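Local coordinates for Atp-dependent DNA ligase (PDB 4D05), which probably seals nicks in DNA in an ATP-dependent reaction that passes through a covalent enzyme-adenylate intermediate, at residues S24-G29 with G154-H159; A139-L144 with M173-F178. All blocks are in the same frame, centred on the assembly; numbering follows the deposited sequence.

Contact 1: S24-G29 with G154-H159; sequences SEKLDG and GLMLHH. With AMP (adenosine monophosphate), chain H.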
loop_
_atom_site.group_PDB
_atom_site.type_symbol
_atom_site.label_atom_id
_atom_site.label_comp_id
_atom_site.label_asym_id
_atom_site.label_seq_id
_atom_site.Cartn_x
_atom_site.Cartn_y
_atom_site.Cartn_z
ATOM N N SER A 24 8.393 -6.838 4.910
ATOM C CA SER A 24 7.427 -7.806 4.450
ATOM C C SER A 24 6.830 -7.319 3.135
ATOM O O SER A 24 6.955 -6.157 2.771
ATOM C CB SER A 24 6.307 -7.964 5.509
ATOM O OG SER A 24 5.636 -6.733 5.704
ATOM N N GLU A 25 6.197 -8.225 2.416
ATOM C CA GLU A 25 5.506 -7.864 1.162
ATOM C C GLU A 25 4.195 -7.149 1.453
ATOM O O GLU A 25 3.355 -7.615 2.240
ATOM C CB GLU A 25 5.238 -9.121 0.335
ATOM C CG GLU A 25 4.619 -8.798 -1.040
ATOM C CD GLU A 25 4.494 -9.986 -1.959
ATOM O OE1 GLU A 25 5.241 -10.966 -1.757
ATOM O OE2 GLU A 25 3.643 -9.939 -2.899
ATOM N N LYS A 26 4.009 -6.002 0.819
ATOM C CA LYS A 26 2.748 -5.270 0.884
ATOM C C LYS A 26 1.719 -6.051 0.047
ATOM O O LYS A 26 1.898 -6.218 -1.147
ATOM C CB LYS A 26 2.971 -3.881 0.288
ATOM C CG LYS A 26 1.823 -2.894 0.421
ATOM C CD LYS A 26 2.286 -1.567 -0.195
ATOM C CE LYS A 26 1.325 -0.412 0.173
ATOM N NZ LYS A 26 0.094 -0.691 -0.573
ATOM N N LEU A 27 0.653 -6.531 0.684
ATOM C CA LEU A 27 -0.320 -7.368 -0.027
ATOM C C LEU A 27 -1.542 -6.533 -0.410
ATOM O O LEU A 27 -2.019 -5.725 0.369
ATOM C CB LEU A 27 -0.790 -8.531 0.856
ATOM C CG LEU A 27 0.291 -9.456 1.376
ATOM C CD1 LEU A 27 -0.328 -10.661 2.109
ATOM C CD2 LEU A 27 1.199 -9.916 0.242
ATOM N N ASP A 28 -2.022 -6.741 -1.633
ATOM C CA ASP A 28 -3.191 -6.022 -2.140
ATOM C C ASP A 28 -4.417 -6.896 -1.877
ATOM O O ASP A 28 -4.882 -7.640 -2.746
ATOM C CB ASP A 28 -3.036 -5.787 -3.633
ATOM C CG ASP A 28 -4.057 -4.799 -4.190
ATOM O OD1 ASP A 28 -4.672 -4.003 -3.456
ATOM O OD2 ASP A 28 -4.183 -4.781 -5.415
ATOM N N GLY A 29 -4.919 -6.788 -0.665
ATOM C CA GLY A 29 -6.122 -7.512 -0.259
ATOM C C GLY A 29 -7.109 -6.615 0.438
ATOM O O GLY A 29 -7.152 -5.404 0.205
ATOM N N GLY A 154 4.500 -4.149 -3.389
ATOM C CA GLY A 154 5.538 -3.357 -2.767
ATOM C C GLY A 154 5.972 -4.006 -1.465
ATOM O O GLY A 154 5.785 -5.217 -1.282
ATOM N N LEU A 155 6.569 -3.195 -0.587
ATOM C CA LEU A 155 7.050 -3.683 0.707
ATOM C C LEU A 155 6.493 -2.852 1.850
ATOM O O LEU A 155 6.066 -1.714 1.664
ATOM C CB LEU A 155 8.592 -3.607 0.755
ATOM C CG LEU A 155 9.306 -4.428 -0.302
ATOM C CD1 LEU A 155 10.821 -4.156 -0.286
ATOM C CD2 LEU A 155 9.014 -5.859 -0.054
HETATM N N MSE A 156 6.496 -3.435 3.043
HETATM C CA MSE A 156 6.234 -2.732 4.269
HETATM C C MSE A 156 7.406 -2.908 5.218
HETATM O O MSE A 156 8.018 -3.959 5.237
HETATM C CB MSE A 156 4.978 -3.298 4.973
HETATM C CG MSE A 156 3.703 -3.285 4.120
HETATM SE SE MSE A 156 2.994 -1.467 3.834
HETATM C CE MSE A 156 2.937 -0.888 5.713
ATOM N N LEU A 157 7.689 -1.865 6.006
ATOM C CA LEU A 157 8.749 -1.862 6.985
ATOM C C LEU A 157 8.140 -1.568 8.368
ATOM O O LEU A 157 7.353 -0.635 8.523
ATOM C CB LEU A 157 9.772 -0.781 6.670
ATOM C CG LEU A 157 10.672 -1.049 5.439
ATOM C CD1 LEU A 157 9.993 -0.678 4.121
ATOM C CD2 LEU A 157 11.950 -0.289 5.540
ATOM N N HIS A 158 8.553 -2.333 9.371
ATOM C CA HIS A 158 8.026 -2.119 10.724
ATOM C C HIS A 158 9.169 -2.240 11.720
ATOM O O HIS A 158 9.841 -3.261 11.784
ATOM C CB HIS A 158 6.943 -3.155 10.989
ATOM C CG HIS A 158 6.073 -2.844 12.166
ATOM N ND1 HIS A 158 4.876 -3.492 12.378
ATOM C CD2 HIS A 158 6.223 -1.985 13.194
ATOM C CE1 HIS A 158 4.301 -3.007 13.461
ATOM N NE2 HIS A 158 5.112 -2.113 14.000
ATOM N N HIS A 159 9.422 -1.165 12.447
ATOM C CA HIS A 159 10.535 -1.107 13.381
ATOM C C HIS A 159 10.408 -2.202 14.447
ATOM O O HIS A 159 9.347 -2.367 15.075
ATOM C CB HIS A 159 10.604 0.286 14.005
ATOM C CG HIS A 159 11.910 0.595 14.651
ATOM N ND1 HIS A 159 12.327 -0.032 15.799
ATOM C CD2 HIS A 159 12.893 1.462 14.312
ATOM C CE1 HIS A 159 13.514 0.443 16.151
ATOM N NE2 HIS A 159 13.884 1.343 15.255
HETATM P P AMP H . -1.241 0.418 0.307
HETATM O O1P AMP H . -0.884 1.872 0.190
HETATM O O2P AMP H . -2.448 -0.226 -0.352
HETATM O "O5'" AMP H . -1.168 0.059 1.851
HETATM C "C5'" AMP H . -1.331 -1.313 2.131
HETATM C "C4'" AMP H . -2.308 -1.401 3.263
HETATM O "O4'" AMP H . -2.504 -2.740 3.661
HETATM C "C3'" AMP H . -1.723 -0.647 4.410
HETATM O "O3'" AMP H . -2.824 0.116 4.930
HETATM C "C2'" AMP H . -1.274 -1.712 5.367
HETATM O "O2'" AMP H . -1.658 -1.103 6.602
HETATM C "C1'" AMP H . -1.948 -3.045 4.927
HETATM N N9 AMP H . -0.928 -4.102 4.610
HETATM C C8 AMP H . -0.787 -4.903 3.516
HETATM N N7 AMP H . 0.301 -5.711 3.590
HETATM C C5 AMP H . 0.838 -5.452 4.805
HETATM C C6 AMP H . 2.031 -5.905 5.524
HETATM N N6 AMP H . 2.821 -6.841 4.976
HETATM N N1 AMP H . 2.233 -5.379 6.737
HETATM C C2 AMP H . 1.476 -4.408 7.267
HETATM N N3 AMP H . 0.393 -3.931 6.677
HETATM C C4 AMP H . 0.041 -4.408 5.459
#

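Contact 2: A139-L144 with M173-F178; sequences ALFDLL and MKLKKF. With AMP (adenosine monophosphate), chain H; SO4 (sulfate ion), chain F.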
loop_
_atom_site.group_PDB
_atom_site.type_symbol
_atom_site.label_atom_id
_atom_site.label_comp_id
_atom_site.label_asym_id
_atom_site.label_seq_id
_atom_site.Cartn_x
_atom_site.Cartn_y
_atom_site.Cartn_z
ATOM N N ALA A 139 20.062 -3.270 -1.053
ATOM C CA ALA A 139 19.429 -4.571 -1.016
ATOM C C ALA A 139 17.893 -4.482 -0.899
ATOM O O ALA A 139 17.160 -5.262 -1.486
ATOM C CB ALA A 139 20.005 -5.375 0.136
ATOM N N LEU A 140 17.434 -3.472 -0.195
ATOM C CA LEU A 140 16.014 -3.243 -0.007
ATOM C C LEU A 140 15.349 -2.902 -1.358
ATOM O O LEU A 140 14.269 -3.422 -1.705
ATOM C CB LEU A 140 15.825 -2.102 0.982
ATOM C CG LEU A 140 14.376 -1.737 1.274
ATOM C CD1 LEU A 140 13.690 -2.847 2.046
ATOM C CD2 LEU A 140 14.294 -0.378 2.001
ATOM N N PHE A 141 16.012 -2.050 -2.143
ATOM C CA PHE A 141 15.443 -1.614 -3.420
ATOM C C PHE A 141 15.567 -2.740 -4.449
ATOM O O PHE A 141 14.766 -2.854 -5.368
ATOM C CB PHE A 141 16.157 -0.353 -3.923
ATOM C CG PHE A 141 15.712 0.941 -3.290
ATOM C CD1 PHE A 141 14.957 0.984 -2.142
ATOM C CD2 PHE A 141 16.048 2.158 -3.910
ATOM C CE1 PHE A 141 14.546 2.191 -1.594
ATOM C CE2 PHE A 141 15.651 3.374 -3.351
ATOM C CZ PHE A 141 14.889 3.365 -2.174
ATOM N N ASP A 142 16.572 -3.593 -4.305
ATOM C CA ASP A 142 16.646 -4.780 -5.156
ATOM C C ASP A 142 15.466 -5.712 -4.848
ATOM O O ASP A 142 14.832 -6.241 -5.767
ATOM C CB ASP A 142 18.003 -5.518 -4.952
ATOM C CG ASP A 142 18.428 -6.377 -6.154
ATOM O OD1 ASP A 142 18.135 -6.033 -7.308
ATOM O OD2 ASP A 142 19.109 -7.407 -5.917
ATOM N N LEU A 143 15.207 -5.933 -3.559
ATOM C CA LEU A 143 14.061 -6.738 -3.123
ATOM C C LEU A 143 12.748 -6.142 -3.642
ATOM O O LEU A 143 11.896 -6.878 -4.133
ATOM C CB LEU A 143 14.022 -6.867 -1.606
ATOM C CG LEU A 143 12.789 -7.564 -1.054
ATOM C CD1 LEU A 143 12.632 -8.973 -1.578
ATOM C CD2 LEU A 143 12.873 -7.546 0.440
ATOM N N LEU A 144 12.612 -4.821 -3.545
ATOM C CA LEU A 144 11.407 -4.151 -4.054
ATOM C C LEU A 144 11.210 -4.519 -5.532
ATOM O O LEU A 144 10.102 -4.834 -5.983
ATOM C CB LEU A 144 11.507 -2.656 -3.846
ATOM C CG LEU A 144 10.355 -1.824 -4.365
ATOM C CD1 LEU A 144 9.071 -2.234 -3.725
ATOM C CD2 LEU A 144 10.662 -0.360 -4.080
HETATM N N MSE A 173 6.065 1.771 7.814
HETATM C CA MSE A 173 6.170 2.508 6.554
HETATM C C MSE A 173 5.854 1.663 5.309
HETATM O O MSE A 173 6.200 0.494 5.244
HETATM C CB MSE A 173 7.574 3.064 6.406
HETATM C CG MSE A 173 7.929 4.121 7.419
HETATM SE SE MSE A 173 9.803 4.655 7.309
HETATM C CE MSE A 173 10.530 3.134 8.224
ATOM N N LYS A 174 5.216 2.310 4.334
ATOM C CA LYS A 174 4.934 1.725 3.034
ATOM C C LYS A 174 6.072 2.065 2.119
ATOM O O LYS A 174 6.506 3.200 2.079
ATOM C CB LYS A 174 3.681 2.351 2.372
ATOM C CG LYS A 174 2.470 2.348 3.195
ATOM C CD LYS A 174 1.334 3.161 2.510
ATOM C CE LYS A 174 0.064 2.933 3.253
ATOM N NZ LYS A 174 -1.104 3.391 2.471
ATOM N N LEU A 175 6.479 1.101 1.307
ATOM C CA LEU A 175 7.478 1.353 0.265
ATOM C C LEU A 175 6.976 0.806 -1.063
ATOM O O LEU A 175 6.891 -0.411 -1.280
ATOM C CB LEU A 175 8.815 0.719 0.661
ATOM C CG LEU A 175 9.879 0.727 -0.426
ATOM C CD1 LEU A 175 10.166 2.112 -0.940
ATOM C CD2 LEU A 175 11.158 0.091 0.128
ATOM N N LYS A 176 6.622 1.718 -1.968
ATOM C CA LYS A 176 6.257 1.327 -3.327
ATOM C C LYS A 176 7.242 2.010 -4.254
ATOM O O LYS A 176 7.943 2.950 -3.853
ATOM C CB LYS A 176 4.807 1.723 -3.647
ATOM C CG LYS A 176 3.783 0.902 -2.852
ATOM C CD LYS A 176 2.344 1.197 -3.217
ATOM C CE LYS A 176 1.963 0.507 -4.523
ATOM N NZ LYS A 176 0.463 0.425 -4.715
ATOM N N LYS A 177 7.313 1.547 -5.488
ATOM C CA LYS A 177 8.214 2.180 -6.447
ATOM C C LYS A 177 7.879 3.609 -6.724
ATOM O O LYS A 177 8.777 4.446 -6.947
ATOM C CB LYS A 177 8.255 1.387 -7.752
ATOM C CG LYS A 177 9.222 0.220 -7.634
ATOM C CD LYS A 177 9.870 -0.124 -8.898
ATOM C CE LYS A 177 10.811 -1.312 -8.696
ATOM N NZ LYS A 177 11.234 -1.818 -10.015
ATOM N N PHE A 178 6.593 3.913 -6.690
ATOM C CA PHE A 178 6.157 5.260 -6.890
ATOM C C PHE A 178 4.797 5.531 -6.264
ATOM O O PHE A 178 4.082 4.628 -5.802
ATOM C CB PHE A 178 6.096 5.569 -8.392
ATOM C CG PHE A 178 5.215 4.644 -9.143
ATOM C CD1 PHE A 178 3.844 4.841 -9.164
ATOM C CD2 PHE A 178 5.752 3.557 -9.824
ATOM C CE1 PHE A 178 3.012 3.965 -9.868
ATOM C CE2 PHE A 178 4.931 2.680 -10.517
ATOM C CZ PHE A 178 3.552 2.887 -10.537
HETATM P P AMP H . -1.241 0.418 0.307
HETATM O O1P AMP H . -0.884 1.872 0.190
HETATM O O2P AMP H . -2.448 -0.226 -0.352
HETATM O "O5'" AMP H . -1.168 0.059 1.851
HETATM C "C5'" AMP H . -1.331 -1.313 2.131
HETATM C "C4'" AMP H . -2.308 -1.401 3.263
HETATM O "O4'" AMP H . -2.504 -2.740 3.661
HETATM C "C3'" AMP H . -1.723 -0.647 4.410
HETATM O "O3'" AMP H . -2.824 0.116 4.930
HETATM C "C2'" AMP H . -1.274 -1.712 5.367
HETATM O "O2'" AMP H . -1.658 -1.103 6.602
HETATM C "C1'" AMP H . -1.948 -3.045 4.927
HETATM N N9 AMP H . -0.928 -4.102 4.610
HETATM C C8 AMP H . -0.787 -4.903 3.516
HETATM N N7 AMP H . 0.301 -5.711 3.590
HETATM C C5 AMP H . 0.838 -5.452 4.805
HETATM C C6 AMP H . 2.031 -5.905 5.524
HETATM N N6 AMP H . 2.821 -6.841 4.976
HETATM N N1 AMP H . 2.233 -5.379 6.737
HETATM C C2 AMP H . 1.476 -4.408 7.267
HETATM N N3 AMP H . 0.393 -3.931 6.677
HETATM C C4 AMP H . 0.041 -4.408 5.459
HETATM S S SO4 F . -4.001 3.106 4.616
HETATM O O1 SO4 F . -3.809 2.597 3.253
HETATM O O2 SO4 F . -4.916 2.243 5.389
HETATM O O3 SO4 F . -2.724 3.129 5.338
HETATM O O4 SO4 F . -4.564 4.465 4.550
#

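Contact 1: S24-G29 with G154-H159
Ser-24 and Met-156 form an antiparallel hydrogen-bonded pair that joins strand 21-26 to strand 154-159. Two backbone bonds define it: Ser-24 N to Met-156 O (2.9 Å) lies in the carbonyl plane, and Met-156 N to Ser-24 O (2.8 Å) has its donor tilted from that plane by 25°. Lys-26 N also donates to Gly-154 O, from well above the carbonyl plane.

Packing follows on the face holding Ser-24, Lys-26 and Met-156. The first torsion of Met-156, a selenomethionine, turns CG anti to the carbonyl carbon and over one face of the adenine, 3.4 Å from AMP C6. Bends at chi2 and chi3 then place SE and CE, with SE 3.9 Å from Lys-26 CG, where the two side chains cross.

Polar contacts read the base along its rim. The AMP amino group N6 donates twice, to Ser-24 OG and to Glu-25 O, both at 2.9 Å; OG stands between the backbone N and the carbonyl carbon (chi1 61°), on the side of the strand where the amino group lies. Leu-27 N gives AMP N7 a nearly straight bond (175°). The Glu-25 carboxylate instead forms a salt bridge, OE2 to Arg-70 NE.

Finally, Lys-26 NZ is covalently joined to AMP P (1.9 Å). Lys-26 to Gly-29 match the KxDG motif of nucleotidyltransferases, so the chemistry implies a trapped lysyl-adenylate, its base held at the edge by segment 24-29 and its ring face packed by Met-156.

Contact 2: A139-L144 with M173-F178
The Phe-141 ring meets strand 173-175 through one methyl: Leu-175 CD2 approaches CE1 obliquely, at 4.3 Å, so the ring adds a loose apolar flank rather than a stack. Phe-141 sits at the exposed margin of helix 137-149, and the closer packing falls to Leu-140 and Leu-144.

Leu-175 is the centre of that packing. Its CD2 meets Leu-140 CD2 tip to tip at 3.7 Å, while its CG lies 3.9 Å from Leu-144 CD2, the latter two side chains passing at a slant. Leu-140 and Leu-144 are one helical turn apart, and both carry CG opposite the backbone N (chi1 of 180° and 178°), which sends their branches from the helix onto the same strand residue. Leu-144 CD1 also touches Leu-175 O, and Leu-144 CD2 lies 3.9 Å from Lys-177 CG. Leu-144 and Lys-177 run past each other in opposite directions, and Lys-177 NZ is hydrogen-bonded to Asn-145 OD1.

No hydrogen bond crosses between the segments. The polar chemistry belongs to Lys-174, whose CB leaves the strand opposite to that of Leu-175. Its extended chain brings NZ to AMP O1P (2.7 Å) and to O1 of a sulfate (2.9 Å), an ion that Lys-42 and Arg-168 also bind. The strand thus has an oily side seated on the helix and a cationic side facing the adenylate phosphate, where Lys-174 would probably help offset the negative charge.

Overall arrangement
Contacts 1 and 2 meet in one sheet, of which contact 1 is a strand pair and contact 2 the packing of a helix on the next strand; their centres are about 9 Å apart. Strand 154-159 of contact 1 pairs with strand 173-175 of contact 2: Leu-157 O is 2.8 Å from Met-173 N, and Leu-155 O is 2.9 Å from Leu-175 N, both probable hydrogen bonds. On the helix side, Leu-155 CD1 packs 3.8 Å from Leu-144 N, so helix 137-149 covers both strands. On the opposite side, Met-156 CE approaches Met-173 O at 3.6 Å, beside the nucleotide. The adenylate is shared: contact 1 supplies the base-reading groups and the covalent lysine, contact 2 a second lysine at the phosphate.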